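Local coordinates for protein reducing end xylose-releasing exo-oligoxylanase (Paenibacillus barengoltzii G22, PDB 5YXT) that probably hydrolyses xylo-oligosaccharides from the reducing end, releasing xylose, as a glycoside hydrolase of family 8, at residues G144-E147 with A148-Y152; R157-L160 with R161-H165. One frame throughout, in Å; residues are numbered along the deposited sequence.

Contact 1. Residues G144-E147 with A148-Y152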
ATOM      1  N   GLY C 144     -32.069 -31.302  12.427  1.00 24.55           N
ATOM      2  CA  GLY C 144     -32.536 -32.216  13.442  1.00 23.54           C
ATOM      3  C   GLY C 144     -32.024 -33.624  13.230  1.00 28.20           C
ATOM      4  O   GLY C 144     -31.936 -34.101  12.091  1.00 26.69           O
ATOM      5  N   ASP C 145     -31.675 -34.293  14.326  1.00 24.11           N
ATOM      6  CA  ASP C 145     -31.264 -35.685  14.253  1.00 27.29           C
ATOM      7  C   ASP C 145     -32.370 -36.520  13.625  1.00 30.53           C
ATOM      8  O   ASP C 145     -33.559 -36.253  13.813  1.00 29.12           O
ATOM      9  CB  ASP C 145     -30.938 -36.218  15.651  1.00 28.45           C
ATOM     10  CG  ASP C 145     -29.529 -35.886  16.089  1.00 27.40           C
ATOM     11  OD1 ASP C 145     -28.978 -34.891  15.581  1.00 24.04           O
ATOM     12  OD2 ASP C 145     -28.976 -36.624  16.938  1.00 30.08           O
ATOM     13  N   ARG C 146     -31.965 -37.521  12.852  1.00 29.49           N
ATOM     14  CA  ARG C 146     -32.868 -38.564  12.394  1.00 30.86           C
ATOM     15  C   ARG C 146     -32.385 -39.874  12.995  1.00 30.75           C
ATOM     16  O   ARG C 146     -31.602 -39.860  13.947  1.00 29.62           O
ATOM     17  CB  ARG C 146     -32.892 -38.612  10.870  1.00 31.24           C
ATOM     18  CG  ARG C 146     -34.244 -38.872  10.259  1.00 41.47           C
ATOM     19  CD  ARG C 146     -34.087 -38.836   8.760  1.00 38.74           C
ATOM     20  NE  ARG C 146     -33.199 -37.738   8.418  1.00 37.68           N
ATOM     21  CZ  ARG C 146     -32.262 -37.786   7.486  1.00 31.58           C
ATOM     22  NH1 ARG C 146     -32.074 -38.883   6.766  1.00 32.13           N
ATOM     23  NH2 ARG C 146     -31.513 -36.715   7.273  1.00 39.03           N
ATOM     24  N   GLU C 147     -32.811 -41.008  12.453  1.00 30.26           N
ATOM     25  CA  GLU C 147     -32.418 -42.282  13.038  1.00 30.17           C
ATOM     26  C   GLU C 147     -31.048 -42.725  12.533  1.00 28.79           C
ATOM     27  O   GLU C 147     -30.636 -42.386  11.419  1.00 28.81           O
ATOM     28  CB  GLU C 147     -33.465 -43.353  12.736  1.00 32.71           C
ATOM     29  CG  GLU C 147     -33.513 -44.454  13.773  1.00 34.35           C
ATOM     30  CD  GLU C 147     -33.329 -43.951  15.196  1.00 35.25           C
ATOM     31  OE1 GLU C 147     -34.330 -43.577  15.852  1.00 35.42           O
ATOM     32  OE2 GLU C 147     -32.171 -43.929  15.660  1.00 35.78           O
ATOM     33  N   ALA C 148     -30.360 -43.501  13.366  1.00 26.63           N
ATOM     34  CA  ALA C 148     -28.988 -43.903  13.095  1.00 26.50           C
ATOM     35  C   ALA C 148     -28.882 -44.516  11.700  1.00 29.43           C
ATOM     36  O   ALA C 148     -29.803 -45.218  11.260  1.00 28.49           O
ATOM     37  CB  ALA C 148     -28.512 -44.907  14.148  1.00 25.46           C
ATOM     38  N   PRO C 149     -27.787 -44.262  10.968  1.00 27.36           N
ATOM     39  CA  PRO C 149     -26.656 -43.442  11.429  1.00 24.47           C
ATOM     40  C   PRO C 149     -26.822 -41.935  11.214  1.00 23.49           C
ATOM     41  O   PRO C 149     -25.840 -41.190  11.324  1.00 22.52           O
ATOM     42  CB  PRO C 149     -25.494 -43.964  10.590  1.00 24.50           C
ATOM     43  CG  PRO C 149     -26.139 -44.392   9.287  1.00 28.04           C
ATOM     44  CD  PRO C 149     -27.529 -44.886   9.653  1.00 28.23           C
ATOM     45  N   PHE C 150     -28.037 -41.483  10.923  1.00 20.60           N
ATOM     46  CA  PHE C 150     -28.289 -40.061  10.738  1.00 21.39           C
ATOM     47  C   PHE C 150     -28.730 -39.375  12.023  1.00 23.76           C
ATOM     48  O   PHE C 150     -29.419 -38.350  11.967  1.00 22.84           O
ATOM     49  CB  PHE C 150     -29.316 -39.842   9.628  1.00 24.13           C
ATOM     50  CG  PHE C 150     -28.992 -40.578   8.356  1.00 27.52           C
ATOM     51  CD1 PHE C 150     -27.854 -40.261   7.625  1.00 24.99           C
ATOM     52  CD2 PHE C 150     -29.816 -41.595   7.896  1.00 25.99           C
ATOM     53  CE1 PHE C 150     -27.551 -40.943   6.456  1.00 22.92           C
ATOM     54  CE2 PHE C 150     -29.519 -42.280   6.729  1.00 28.23           C
ATOM     55  CZ  PHE C 150     -28.388 -41.956   6.009  1.00 25.51           C
ATOM     56  N   ASN C 151     -28.333 -39.916  13.177  1.00 21.69           N
ATOM     57  CA  ASN C 151     -28.530 -39.260  14.463  1.00 22.84           C
ATOM     58  C   ASN C 151     -27.330 -38.342  14.681  1.00 21.80           C
ATOM     59  O   ASN C 151     -26.443 -38.609  15.487  1.00 21.21           O
ATOM     60  CB  ASN C 151     -28.706 -40.291  15.578  1.00 19.93           C
ATOM     61  CG  ASN C 151     -27.617 -41.371  15.586  1.00 24.49           C
ATOM     62  OD1 ASN C 151     -27.019 -41.699  14.552  1.00 23.18           O
ATOM     63  ND2 ASN C 151     -27.353 -41.928  16.771  1.00 24.01           N
ATOM     64  N   TYR C 152     -27.339 -37.217  13.944  1.00 23.65           N
ATOM     65  CA  TYR C 152     -26.121 -36.445  13.674  1.00 19.65           C
ATOM     66  C   TYR C 152     -25.402 -36.021  14.952  1.00 18.00           C
ATOM     67  O   TYR C 152     -24.188 -36.204  15.077  1.00 19.84           O
ATOM     68  CB  TYR C 152     -26.453 -35.194  12.853  1.00 18.85           C
ATOM     69  CG  TYR C 152     -27.247 -35.401  11.571  1.00 20.70           C
ATOM     70  CD1 TYR C 152     -26.744 -36.177  10.532  1.00 19.45           C
ATOM     71  CD2 TYR C 152     -28.484 -34.787  11.396  1.00 18.69           C
ATOM     72  CE1 TYR C 152     -27.456 -36.343   9.357  1.00 22.50           C
ATOM     73  CE2 TYR C 152     -29.211 -34.941  10.217  1.00 21.02           C
ATOM     74  CZ  TYR C 152     -28.694 -35.724   9.202  1.00 24.47           C
ATOM     75  OH  TYR C 152     -29.401 -35.890   8.022  1.00 20.80           O
TER
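Backbone bonds from Arg146 and Glu147 to Phe150 hold the two arms of this loop together. Arg146 N donates to Phe150 O at 2.8 Å, and Phe150 N to Glu147 O, also at 2.8 Å; each donor stands above the plane of the carbonyl it meets. Phe150 O also lies 3.5 Å above the centre of the Tyr152 ring, whose edge reaches Gly144 O through CE2 at 3.4 Å. This is the tight, inner part. Arg146 and Phe150 lie side by side, their planes 23° apart: CB sits over the guanidinium face near its rim, and NH1 comes 3.7 Å from CD2. Arg146 NH2 pairs with Asp88, and Tyr152 OH is hydrogen-bonded to Asp88 and Gln84. The outer rim is looser: exposed Glu147 bends at chi2 (39°), bringing OE2 to Ala148 N at 3.0 Å. Gly144 suits its positive phi, where a side-chain carbon would jam against the preceding carbonyl O. Asn151 occupies the N-cap position without a side-chain capping bond; Asp145 OD1 instead takes Gly153 N, and Ser140 OG bonds it too. With Pro149 cis, Glu147-Phe150 form a type VI beta turn linking helices 126-143 and 152-165.

Contact 2. Residues R157-L160 with R161-H165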
ATOM      1  N   ARG C 157     -20.856 -36.189  18.882  1.00 17.98           N
ATOM      2  CA  ARG C 157     -20.346 -36.255  20.246  1.00 20.50           C
ATOM      3  C   ARG C 157     -19.599 -37.560  20.496  1.00 19.40           C
ATOM      4  O   ARG C 157     -18.567 -37.567  21.179  1.00 18.07           O
ATOM      5  CB  ARG C 157     -21.496 -36.070  21.238  1.00 20.50           C
ATOM      6  CG  ARG C 157     -22.059 -34.631  21.259  1.00 19.81           C
ATOM      7  CD  ARG C 157     -23.135 -34.435  22.333  1.00 22.52           C
ATOM      8  NE  ARG C 157     -24.296 -35.271  22.054  1.00 24.39           N
ATOM      9  CZ  ARG C 157     -25.343 -34.890  21.328  1.00 24.37           C
ATOM     10  NH1 ARG C 157     -25.400 -33.671  20.812  1.00 23.00           N
ATOM     11  NH2 ARG C 157     -26.345 -35.739  21.125  1.00 28.57           N
ATOM     12  N   ASP C 158     -20.092 -38.674  19.943  1.00 19.61           N
ATOM     13  CA  ASP C 158     -19.370 -39.937  20.089  1.00 21.34           C
ATOM     14  C   ASP C 158     -18.017 -39.870  19.395  1.00 19.95           C
ATOM     15  O   ASP C 158     -17.005 -40.344  19.932  1.00 18.63           O
ATOM     16  CB  ASP C 158     -20.193 -41.096  19.525  1.00 23.21           C
ATOM     17  CG  ASP C 158     -21.406 -41.418  20.369  1.00 27.51           C
ATOM     18  OD1 ASP C 158     -21.513 -40.894  21.497  1.00 28.22           O
ATOM     19  OD2 ASP C 158     -22.255 -42.200  19.895  1.00 29.23           O
ATOM     20  N   LEU C 159     -17.981 -39.288  18.194  1.00 18.58           N
ATOM     21  CA  LEU C 159     -16.709 -39.121  17.502  1.00 19.25           C
ATOM     22  C   LEU C 159     -15.739 -38.277  18.330  1.00 18.94           C
ATOM     23  O   LEU C 159     -14.574 -38.652  18.522  1.00 19.40           O
ATOM     24  CB  LEU C 159     -16.959 -38.491  16.135  1.00 21.29           C
ATOM     25  CG  LEU C 159     -15.805 -38.487  15.144  1.00 25.20           C
ATOM     26  CD1 LEU C 159     -14.933 -37.253  15.302  1.00 31.46           C
ATOM     27  CD2 LEU C 159     -14.990 -39.732  15.363  1.00 24.95           C
ATOM     28  N   LEU C 160     -16.208 -37.129  18.825  1.00 18.20           N
ATOM     29  CA  LEU C 160     -15.344 -36.230  19.587  1.00 18.67           C
ATOM     30  C   LEU C 160     -14.844 -36.883  20.863  1.00 19.32           C
ATOM     31  O   LEU C 160     -13.730 -36.594  21.308  1.00 18.29           O
ATOM     32  CB  LEU C 160     -16.094 -34.949  19.920  1.00 15.38           C
ATOM     33  CG  LEU C 160     -16.384 -34.069  18.712  1.00 17.31           C
ATOM     34  CD1 LEU C 160     -17.257 -32.917  19.144  1.00 16.50           C
ATOM     35  CD2 LEU C 160     -15.065 -33.576  18.092  1.00 17.47           C
ATOM     36  N   ARG C 161     -15.657 -37.757  21.466  1.00 19.25           N
ATOM     37  CA  ARG C 161     -15.225 -38.487  22.650  1.00 20.37           C
ATOM     38  C   ARG C 161     -14.067 -39.422  22.320  1.00 20.43           C
ATOM     39  O   ARG C 161     -13.069 -39.467  23.049  1.00 20.51           O
ATOM     40  CB  ARG C 161     -16.408 -39.253  23.249  1.00 22.47           C
ATOM     41  CG  ARG C 161     -15.983 -40.164  24.355  1.00 23.64           C
ATOM     42  CD  ARG C 161     -17.172 -40.499  25.209  1.00 29.62           C
ATOM     43  NE  ARG C 161     -16.541 -40.644  26.610  1.00 45.48           N
ATOM     44  CZ  ARG C 161     -15.904 -39.653  27.307  1.00 43.33           C
ATOM     45  NH1 ARG C 161     -15.342 -39.853  28.480  1.00 41.11           N
ATOM     46  NH2 ARG C 161     -15.828 -38.415  26.874  1.00 39.87           N
ATOM     47  N   THR C 162     -14.185 -40.177  21.227  1.00 19.65           N
ATOM     48  CA  THR C 162     -13.078 -41.009  20.763  1.00 19.50           C
ATOM     49  C   THR C 162     -11.808 -40.189  20.549  1.00 19.28           C
ATOM     50  O   THR C 162     -10.711 -40.616  20.929  1.00 19.71           O
ATOM     51  CB  THR C 162     -13.482 -41.706  19.463  1.00 19.78           C
ATOM     52  OG1 THR C 162     -14.696 -42.434  19.671  1.00 22.77           O
ATOM     53  CG2 THR C 162     -12.386 -42.655  18.988  1.00 24.14           C
ATOM     54  N   CYS C 163     -11.941 -39.017  19.920  1.00 18.58           N
ATOM     55  CA  CYS C 163     -10.780 -38.201  19.568  1.00 21.42           C
ATOM     56  C   CYS C 163      -9.951 -37.816  20.787  1.00 19.88           C
ATOM     57  O   CYS C 163      -8.743 -37.578  20.669  1.00 19.97           O
ATOM     58  CB  CYS C 163     -11.245 -36.941  18.836  1.00 19.01           C
ATOM     59  SG  CYS C 163     -11.829 -37.283  17.133  1.00 25.84           S
ATOM     60  N   LEU C 164     -10.578 -37.715  21.953  1.00 19.68           N
ATOM     61  CA  LEU C 164      -9.868 -37.320  23.158  1.00 18.90           C
ATOM     62  C   LEU C 164      -9.487 -38.498  24.042  1.00 21.08           C
ATOM     63  O   LEU C 164      -8.450 -38.446  24.711  1.00 21.76           O
ATOM     64  CB  LEU C 164     -10.726 -36.337  23.970  1.00 18.49           C
ATOM     65  CG  LEU C 164     -11.046 -34.998  23.284  1.00 17.46           C
ATOM     66  CD1 LEU C 164     -11.618 -33.990  24.261  1.00 17.72           C
ATOM     67  CD2 LEU C 164      -9.829 -34.403  22.593  1.00 17.67           C
ATOM     68  N   HIS C 165     -10.297 -39.551  24.060  1.00 19.55           N
ATOM     69  CA  HIS C 165     -10.192 -40.572  25.092  1.00 24.46           C
ATOM     70  C   HIS C 165      -9.651 -41.907  24.602  1.00 26.82           C
ATOM     71  O   HIS C 165      -9.370 -42.777  25.435  1.00 27.33           O
ATOM     72  CB  HIS C 165     -11.559 -40.791  25.755  1.00 22.73           C
ATOM     73  CG  HIS C 165     -12.015 -39.627  26.576  1.00 25.53           C
ATOM     74  ND1 HIS C 165     -11.457 -39.314  27.796  1.00 28.79           N
ATOM     75  CD2 HIS C 165     -12.951 -38.677  26.334  1.00 27.63           C
ATOM     76  CE1 HIS C 165     -12.045 -38.234  28.283  1.00 32.64           C
ATOM     77  NE2 HIS C 165     -12.958 -37.828  27.416  1.00 27.66           N
TER
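Arg161 N donates to Arg157 O at 2.9 Å, and Cys163 N to Leu159 O at 3.0 Å, the latter lying in the carbonyl plane. Between them Thr162 N meets Asp158 O at 3.1 Å along a nearly straight N-H...O line of 170°. These i to i+4 bonds make the ladder of an ordinary alpha-helix, the last turns of helix 152-165. The ladder slackens toward its C-terminal end: Leu164 N reaches Leu160 O only in a weak bond, while Arg161 O accepts from both Leu164 N and His165 N.

The polar side chains lie on the outer flank. Thr162 OG1 is folded back beside its own backbone N (chi1 -55°), which places the hydroxyl 3.1 Å from Asp158 O, though its one proton has another acceptor within reach. Asp158 turns its carboxylate elsewhere, to the hydroxyl of Tyr210. Arg161, about a turn on from Asp158, sends its guanidinium past His165, whose CG lies over one face of it at the rim. The length of arginine suits this place, for NH2 also forms salt bridges with Glu212 and Asp213, two acidic residues that probably stabilise the cationic side chain; Asp213 accepts from His165 NE2 as well.

The other flank is apolar and faces the protein. Leu160 packs against Ala133 of helix 126-143 and Trp217 of helix 214-231, where Leu164 also touches Trp217, so branched aliphatic side chains fill the seams between helices. Cys163 touches Met175 and Trp176, and its small side chain suits a buried position. One turn back, Leu159 CD1 meets Cys163 SG at 3.6 Å.

In the fold
Contacts 1 and 2 follow one another along the chain: the loop of contact 1 ends at the first residue of helix 152-165, and contact 2 takes up the later turns of that same helix. Their centres are about 17 Å apart and their nearest atoms about 5 Å, so the two do not touch. Helix 126-143 is a shared neighbour, meeting Tyr152 through Leu136, Ala139 and Ser140 and Leu160 through Ala133. Otherwise their surroundings differ, contact 1 leaning on helix 84-98 and contact 2 on helix 214-231. They lie about 23 Å and 19 Å from the chain centre, marking the start and the packed later turns of one helix in the (alpha/alpha)6 barrel expected of family 8.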